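Side-chain contacts in glycerol-3-phosphate dehydrogenase [NAD(P)+] (PDB 3K96), which probably catalyses the NAD(P)H-dependent reduction of dihydroxyacetone phosphate to sn-glycerol 3-phosphate, the key precursor for phospholipid synthesis: residues L35-S39 and W40-L44; V106-S109 and F110-H113; Q258-T262 and G263-L267; E337-D340 and P341-V345. All blocks are in the same frame, centred on the assembly; numbering follows the deposited sequence. Where two conformers were deposited one is given.

Interaction 1 (L35-S39 and W40-L44); sequences LGAGS and WGTAL
Thr-42 meets Gly-38 with two donors of one residue on a single acceptor. Its hydroxyl OG1 gives a proton to Gly-38 O at 2.7 Å, and its backbone N reaches the same oxygen at 3.0 Å. The two arrive from opposite faces of the carbonyl plane, each tilted from it. The hydroxyl can fold back this way because OG1 stands beside the residue's own N (chi1 -56°). Asn-74 ND2 bonds both Thr-42 OG1 and Ala-37 O, tying the hydroxyl to the loop. At the next residue, Ala-43 N bonds to Ser-39 O, continuing the helical pattern that Gly-38 opens as N-cap.

A CA-H...O contact joins Gly-41 CA to Gly-36 O at 3.4 Å, the hydrogen pointing almost straight at the oxygen. With no side chain, Gly-41 lets the loop carbonyl come right up to the first turn. Gly-36 has a positive phi of 121°, part of a backbone conformation that glycine adopts readily.

Trp-40 adds apolar packing one turn along the helix: Leu-44 CD1 lies over one face of its indole, 3.5 Å above the plane and toward the rim.

Gly-36, Gly-38 and Gly-41 fit the GxGxxG pattern of a Rossmann fold, and Ser-39 and Trp-40 are predicted to bind NADPH. The turn links strand 32-35 to helix 39-49; Ala-37 and Thr-42 rest on strand 55-58, while Ser-39, Trp-40 and Ala-43 touch helix 165-169.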
# COMPACT_ATOMS: atom_id res chain seq x y z
N LEU A 35 -5.82 -24.90 16.26
CA LEU A 35 -4.52 -25.52 16.42
C LEU A 35 -3.45 -24.46 16.13
O LEU A 35 -3.30 -24.03 14.99
CB LEU A 35 -4.38 -26.71 15.45
CG LEU A 35 -5.53 -27.76 15.46
CD1 LEU A 35 -5.21 -28.95 14.53
CD2 LEU A 35 -5.86 -28.25 16.88
N GLY A 36 -2.72 -24.07 17.17
CA GLY A 36 -1.69 -23.01 17.08
C GLY A 36 -2.06 -21.88 18.04
O GLY A 36 -3.00 -21.10 17.79
N ALA A 37 -1.30 -21.78 19.12
CA ALA A 37 -1.58 -20.78 20.13
C ALA A 37 -0.63 -19.60 20.06
O ALA A 37 -0.19 -19.07 21.10
CB ALA A 37 -1.58 -21.42 21.51
N GLY A 38 -0.26 -19.21 18.85
CA GLY A 38 0.55 -18.01 18.66
C GLY A 38 -0.40 -16.81 18.85
O GLY A 38 -1.58 -16.98 19.24
N SER A 39 0.10 -15.62 18.54
CA SER A 39 -0.68 -14.39 18.67
C SER A 39 -1.96 -14.45 17.85
O SER A 39 -3.06 -14.19 18.36
CB SER A 39 0.15 -13.18 18.20
OG SER A 39 1.38 -13.09 18.89
N TRP A 40 -1.81 -14.76 16.57
CA TRP A 40 -2.94 -14.78 15.67
C TRP A 40 -3.95 -15.88 16.04
O TRP A 40 -5.14 -15.61 16.12
CB TRP A 40 -2.46 -14.86 14.21
CG TRP A 40 -3.54 -14.78 13.14
CD1 TRP A 40 -3.61 -15.53 12.00
CD2 TRP A 40 -4.70 -13.92 13.12
NE1 TRP A 40 -4.73 -15.20 11.27
CE2 TRP A 40 -5.41 -14.21 11.93
CE3 TRP A 40 -5.19 -12.93 13.97
CZ2 TRP A 40 -6.58 -13.54 11.59
CZ3 TRP A 40 -6.36 -12.28 13.63
CH2 TRP A 40 -7.04 -12.59 12.45
N GLY A 41 -3.48 -17.09 16.27
CA GLY A 41 -4.40 -18.18 16.68
C GLY A 41 -5.21 -17.83 17.91
O GLY A 41 -6.42 -18.08 17.97
N THR A 42 -4.54 -17.20 18.88
CA THR A 42 -5.18 -16.83 20.12
C THR A 42 -6.18 -15.69 19.91
O THR A 42 -7.24 -15.68 20.52
CB THR A 42 -4.15 -16.42 21.18
OG1 THR A 42 -3.20 -17.47 21.37
CG2 THR A 42 -4.83 -16.10 22.51
N ALA A 43 -5.84 -14.72 19.05
CA ALA A 43 -6.73 -13.60 18.75
C ALA A 43 -8.02 -14.12 18.08
O ALA A 43 -9.11 -13.68 18.40
CB ALA A 43 -6.02 -12.57 17.83
N LEU A 44 -7.88 -15.04 17.14
CA LEU A 44 -9.05 -15.65 16.49
C LEU A 44 -9.90 -16.39 17.54
O LEU A 44 -11.14 -16.36 17.51
CB LEU A 44 -8.61 -16.60 15.39
CG LEU A 44 -8.19 -15.94 14.08
CD1 LEU A 44 -7.34 -16.89 13.23
CD2 LEU A 44 -9.42 -15.41 13.34

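Interaction 2 (V106-S109 and F110-H113); sequences VVPS and FAFH
Pro-108 lays its CB over one face of the Phe-110 ring in a CH-pi contact, 3.6 Å from the centroid and 17° off the ring normal. Within the ring the nearest atom to CB is CZ, at 3.5 Å, and Pro-108 CG also leans toward that end. The phenyl group reaches back over the proline because CG of Phe-110 sits between its own backbone N and carbonyl carbon (chi1 52°), which turns the ring toward the preceding loop. A rigid, flat-sided proline suits such a partner.

Val-107 adds a looser apolar contact. Its CG2 packs on Ala-111 CB, at 4.3 Å, and, more distantly, near CD1 of Phe-112; the small alanine leaves the valine close to the backbone.

The next shell is the backbone of the first turn of helix 109-119. Ala-111 N bonds to Pro-108 O at 2.9 Å, from well above the carbonyl plane, as suits a tight turn, and a weak bond runs from Phe-112 N to Ser-109 O. That oxygen also receives a proton from a water, which in turn accepts from His-113 N at 3.0 Å, so the water extends the bonding by one residue.

Farther out, Glu-306, predicted to bind NADPH, accepts through OE2 from Ser-109 N, and Thr-133 OG1 is bonded to Val-107 O. Phe-112 packs on Leu-143 and Val-147 of helix 143-151. The chemistry thus divides: apolar side chains pack round the turn, while its polar groups are met by backbone bonds, a water and a carboxylate, whose negative charge the helix dipole would probably stabilise.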
# COMPACT_ATOMS: atom_id res chain seq x y z
N VAL A 106 -3.61 -22.52 12.73
CA VAL A 106 -2.91 -21.24 12.70
C VAL A 106 -1.48 -21.38 13.24
O VAL A 106 -1.06 -20.63 14.09
CB VAL A 106 -3.67 -20.16 13.53
CG1 VAL A 106 -3.14 -18.78 13.19
CG2 VAL A 106 -5.18 -20.19 13.23
N VAL A 107 -0.74 -22.36 12.74
CA VAL A 107 0.64 -22.54 13.13
C VAL A 107 1.56 -21.93 12.05
O VAL A 107 1.11 -21.59 10.96
CB VAL A 107 0.94 -24.03 13.33
CG1 VAL A 107 0.03 -24.61 14.42
CG2 VAL A 107 0.76 -24.81 12.04
N PRO A 108 2.84 -21.75 12.35
CA PRO A 108 3.68 -21.22 11.29
C PRO A 108 3.74 -22.16 10.08
O PRO A 108 3.53 -23.37 10.21
CB PRO A 108 5.06 -21.10 11.95
CG PRO A 108 4.77 -20.95 13.39
CD PRO A 108 3.57 -21.86 13.62
N SER A 109 4.05 -21.61 8.91
CA SER A 109 4.11 -22.41 7.70
C SER A 109 5.13 -23.56 7.79
O SER A 109 4.90 -24.65 7.24
CB SER A 109 4.40 -21.52 6.48
OG SER A 109 5.56 -20.75 6.67
N PHE A 110 6.21 -23.35 8.53
CA PHE A 110 7.22 -24.38 8.69
C PHE A 110 6.77 -25.50 9.61
O PHE A 110 7.46 -26.49 9.72
CB PHE A 110 8.59 -23.81 9.14
CG PHE A 110 8.52 -22.92 10.37
CD1 PHE A 110 8.43 -23.47 11.66
CD2 PHE A 110 8.59 -21.53 10.25
CE1 PHE A 110 8.40 -22.64 12.79
CE2 PHE A 110 8.56 -20.71 11.37
CZ PHE A 110 8.45 -21.27 12.65
N ALA A 111 5.63 -25.35 10.30
CA ALA A 111 5.11 -26.42 11.15
C ALA A 111 3.81 -27.04 10.60
O ALA A 111 3.28 -28.00 11.16
CB ALA A 111 4.88 -25.91 12.56
N PHE A 112 3.31 -26.50 9.50
CA PHE A 112 2.03 -26.96 8.94
C PHE A 112 2.07 -28.44 8.60
O PHE A 112 1.18 -29.21 9.02
CB PHE A 112 1.68 -26.11 7.71
CG PHE A 112 0.24 -26.20 7.29
CD1 PHE A 112 -0.71 -25.38 7.87
CD2 PHE A 112 -0.16 -27.10 6.31
CE1 PHE A 112 -2.03 -25.43 7.49
CE2 PHE A 112 -1.48 -27.17 5.92
CZ PHE A 112 -2.43 -26.32 6.51
N HIS A 113 3.08 -28.84 7.83
CA HIS A 113 3.23 -30.25 7.47
C HIS A 113 3.14 -31.17 8.70
O HIS A 113 2.38 -32.13 8.72
CB HIS A 113 4.56 -30.48 6.77
CG HIS A 113 4.85 -31.92 6.48
ND1 HIS A 113 5.61 -32.71 7.31
CD2 HIS A 113 4.47 -32.72 5.45
CE1 HIS A 113 5.70 -33.93 6.81
NE2 HIS A 113 5.01 -33.96 5.68
O HOH W 1 5.43 -27.34 6.69

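Interaction 3 (Q258-T262 and G263-L267); sequences QETLT and GLAGL
Leu-267 N donates to Leu-261 O at 2.9 Å and Gly-263 N to Thr-260 O at 3.0 Å, the latter from above the carbonyl plane, so the chain turns sharply from helix 258-261 into helix 264-275. Gly-263 is the N-cap of the second helix, and a wider, pi-type turn follows it. A water accepts from Ala-265 N and donates to Thr-260 O, so it adds a second link through that oxygen beside the direct bonds.

Gly-266 lies against the end of the first helix, its CA 3.4 Å from Leu-261 O; having no side chain, it can sit close against the carbonyls of Leu-261 and Thr-260. Leu-267, with CG anti to its backbone N (chi1 169°), sets CD2 3.7 Å from Thr-262 O, an apolar branch alongside the turn. Thr-260 CG2 and Ala-265 CB barely touch, at 4.4 Å, both being small enough to share the space next to Val-209 of helix 206-228.

Thr-260 OG1 is hydrogen-bonded to Asp-205, while Leu-261 packs on helix 233-253 and Leu-264 on strands 174-180 and 198-203. Thr-262 packs on Thr-262, and Leu-267 on Leu-267, of the second subunit, which places this junction between two helices at the dimer interface.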
# COMPACT_ATOMS: atom_id res chain seq x y z
N GLN A 258 -6.77 -11.61 -10.31
CA GLN A 258 -6.21 -10.27 -10.03
C GLN A 258 -7.05 -9.55 -8.96
O GLN A 258 -6.53 -8.75 -8.18
CB GLN A 258 -6.11 -9.42 -11.32
CG GLN A 258 -7.46 -9.01 -11.96
CD GLN A 258 -7.34 -8.20 -13.28
OE1 GLN A 258 -6.42 -7.38 -13.46
NE2 GLN A 258 -8.30 -8.40 -14.19
N GLU A 259 -8.35 -9.83 -8.94
CA GLU A 259 -9.23 -9.25 -7.95
C GLU A 259 -8.72 -9.59 -6.54
O GLU A 259 -8.95 -8.83 -5.58
CB GLU A 259 -10.68 -9.77 -8.12
CG GLU A 259 -11.43 -9.25 -9.37
CD GLU A 259 -10.95 -9.85 -10.69
OE1 GLU A 259 -10.45 -11.00 -10.69
OE2 GLU A 259 -11.09 -9.17 -11.73
N THR A 260 -8.06 -10.73 -6.40
CA THR A 260 -7.52 -11.13 -5.12
C THR A 260 -6.28 -10.30 -4.84
O THR A 260 -6.04 -9.84 -3.73
CB THR A 260 -7.17 -12.61 -5.09
OG1 THR A 260 -8.35 -13.37 -5.34
CG2 THR A 260 -6.60 -13.01 -3.74
N LEU A 261 -5.51 -10.08 -5.88
CA LEU A 261 -4.27 -9.31 -5.77
C LEU A 261 -4.47 -7.88 -5.25
O LEU A 261 -3.69 -7.38 -4.44
CB LEU A 261 -3.60 -9.28 -7.12
CG LEU A 261 -2.21 -8.72 -7.21
CD1 LEU A 261 -1.21 -9.62 -6.43
CD2 LEU A 261 -1.87 -8.63 -8.70
N THR A 262 -5.52 -7.22 -5.70
CA THR A 262 -5.81 -5.86 -5.30
C THR A 262 -6.74 -5.82 -4.08
O THR A 262 -7.15 -4.75 -3.65
CB THR A 262 -6.46 -5.09 -6.45
OG1 THR A 262 -7.65 -5.77 -6.86
CG2 THR A 262 -5.51 -4.98 -7.64
N GLY A 263 -7.05 -7.00 -3.53
CA GLY A 263 -7.95 -7.08 -2.36
C GLY A 263 -7.22 -7.17 -1.03
O GLY A 263 -6.01 -6.94 -0.95
N LEU A 264 -7.97 -7.55 0.02
CA LEU A 264 -7.44 -7.65 1.36
C LEU A 264 -6.29 -8.62 1.52
O LEU A 264 -5.33 -8.31 2.24
CB LEU A 264 -8.57 -8.05 2.32
CG LEU A 264 -9.68 -7.03 2.52
CD1 LEU A 264 -10.97 -7.66 3.11
CD2 LEU A 264 -9.16 -5.85 3.41
N ALA A 265 -6.36 -9.77 0.84
CA ALA A 265 -5.34 -10.82 0.96
C ALA A 265 -4.05 -10.48 0.18
O ALA A 265 -2.97 -10.99 0.49
CB ALA A 265 -5.91 -12.17 0.51
N GLY A 266 -4.16 -9.60 -0.81
CA GLY A 266 -2.99 -9.19 -1.59
C GLY A 266 -2.56 -7.84 -1.05
O GLY A 266 -1.90 -7.75 -0.00
N LEU A 267 -2.99 -6.79 -1.74
CA LEU A 267 -2.68 -5.40 -1.38
C LEU A 267 -2.85 -5.03 0.09
O LEU A 267 -1.98 -4.42 0.68
CB LEU A 267 -3.54 -4.46 -2.23
CG LEU A 267 -3.55 -2.99 -1.82
CD1 LEU A 267 -2.16 -2.40 -1.97
CD2 LEU A 267 -4.57 -2.23 -2.64
O HOH W 2 -8.05 -10.45 -1.63

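Interaction 4 (E337-D340 and P341-V345); sequences EDLD and PQQAV
The carboxylate of Asp-340 is met by Gln-343 N from above its plane, 46° out of it, through OD2 at 3.0 Å with a nearly straight N-H (160°). Its other oxygen, OD1, lies beside the Pro-341 ring, 3.3 Å from CD, and takes a proton from a water at 2.6 Å; that water accepts from Gln-342 N. With CG anti to the backbone N (chi1 173°), the group swings over the first turn, where these amide groups would otherwise lack partners. The extended side chain of Gln-343 crosses that of Leu-339 at about a right angle, bringing NE2 near CD1. A second water donates to its OE1 and accepts from Asp-340 N, while NE2 is bonded to Glu-347.

Leu-339 CD2 presses on Ala-344 CB at 3.3 Å, tighter than usual for two carbons, and a small alanine allows the approach. Ala-344 N bonds to Asp-340 O at 2.9 Å, starting the helical ladder. Proline suits the position after the cap, having no N-H to satisfy.

Leu-339 and Ala-344 face helix 326-336, and Pro-341 meets Ile-225 of helix 206-228. The whole is an aspartate N-cap followed by proline, a classic helix start, here opening helix 341-349 far from the annotated sites.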
# COMPACT_ATOMS: atom_id res chain seq x y z
N GLU A 337 23.70 -16.11 -0.34
CA GLU A 337 24.88 -15.88 -1.20
C GLU A 337 25.71 -14.70 -0.76
O GLU A 337 26.52 -14.17 -1.52
CB GLU A 337 24.45 -15.71 -2.65
CG GLU A 337 23.68 -16.92 -3.17
CD GLU A 337 23.28 -16.78 -4.62
OE1 GLU A 337 23.77 -15.86 -5.32
OE2 GLU A 337 22.46 -17.60 -5.05
N ASP A 338 25.48 -14.27 0.48
CA ASP A 338 26.22 -13.18 1.10
C ASP A 338 26.12 -11.85 0.32
O ASP A 338 26.98 -11.00 0.45
CB ASP A 338 27.69 -13.59 1.24
CG ASP A 338 28.45 -12.74 2.24
OD1 ASP A 338 27.87 -12.38 3.29
OD2 ASP A 338 29.65 -12.47 1.97
N LEU A 339 25.05 -11.67 -0.47
CA LEU A 339 24.87 -10.44 -1.22
C LEU A 339 24.71 -9.23 -0.29
O LEU A 339 23.89 -9.24 0.63
CB LEU A 339 23.64 -10.54 -2.12
CG LEU A 339 23.36 -9.34 -3.03
CD1 LEU A 339 24.54 -9.10 -3.99
CD2 LEU A 339 22.05 -9.53 -3.82
N ASP A 340 25.54 -8.21 -0.53
CA ASP A 340 25.49 -6.96 0.23
C ASP A 340 24.12 -6.31 0.05
O ASP A 340 23.67 -6.12 -1.08
CB ASP A 340 26.54 -5.98 -0.29
CG ASP A 340 26.40 -4.64 0.34
OD1 ASP A 340 26.45 -4.57 1.58
OD2 ASP A 340 26.25 -3.65 -0.41
N PRO A 341 23.46 -5.96 1.16
CA PRO A 341 22.11 -5.36 1.11
C PRO A 341 22.00 -4.09 0.28
O PRO A 341 21.06 -3.97 -0.51
CB PRO A 341 21.82 -5.08 2.59
CG PRO A 341 22.52 -6.17 3.28
CD PRO A 341 23.80 -6.38 2.53
N GLN A 342 22.91 -3.15 0.46
CA GLN A 342 22.84 -1.93 -0.33
C GLN A 342 22.92 -2.25 -1.82
O GLN A 342 22.08 -1.80 -2.59
CB GLN A 342 23.91 -0.91 0.06
CG GLN A 342 23.81 0.36 -0.75
CD GLN A 342 24.70 1.47 -0.23
OE1 GLN A 342 24.87 1.63 0.98
NE2 GLN A 342 25.23 2.28 -1.14
N GLN A 343 23.88 -3.06 -2.21
CA GLN A 343 24.00 -3.41 -3.61
C GLN A 343 22.72 -4.10 -4.09
O GLN A 343 22.24 -3.82 -5.18
CB GLN A 343 25.20 -4.32 -3.85
CG GLN A 343 25.23 -4.91 -5.25
CD GLN A 343 26.23 -6.04 -5.38
OE1 GLN A 343 27.11 -6.20 -4.54
NE2 GLN A 343 26.07 -6.84 -6.42
N ALA A 344 22.17 -4.99 -3.27
CA ALA A 344 20.97 -5.74 -3.65
C ALA A 344 19.75 -4.83 -3.94
O ALA A 344 19.03 -5.01 -4.92
CB ALA A 344 20.60 -6.79 -2.57
N VAL A 345 19.52 -3.87 -3.06
CA VAL A 345 18.36 -3.00 -3.24
C VAL A 345 18.60 -2.04 -4.39
O VAL A 345 17.66 -1.68 -5.10
CB VAL A 345 17.98 -2.26 -1.96
CG1 VAL A 345 16.82 -1.30 -2.23
CG2 VAL A 345 17.59 -3.28 -0.84
O HOH W 3 27.79 -8.39 -2.58
O HOH W 4 24.80 -2.92 2.65

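In the fold
All four contacts include a helix start, and interaction 3 a helix end as well, but their surroundings differ. Interactions 1 and 2 are buried and touch each other: both follow neighbouring parallel strands of the Rossmann-type sheet, Leu-35 O probably bonding to Val-106 N, and Trp-40 packs on Val-106. Interactions 3 and 4 belong to the C-terminal part of the chain, with centres about 29 Å apart; interaction 3 is partly buried against the second subunit, whereas interaction 4 is on the periphery, its centre about 27 Å from the chain centre. Glycines allow close backbone approach in 1 and 3, an apolar CH-pi pair marks 2, and in 4 an exposed carboxylate caps the helix and waters bridge its neighbours.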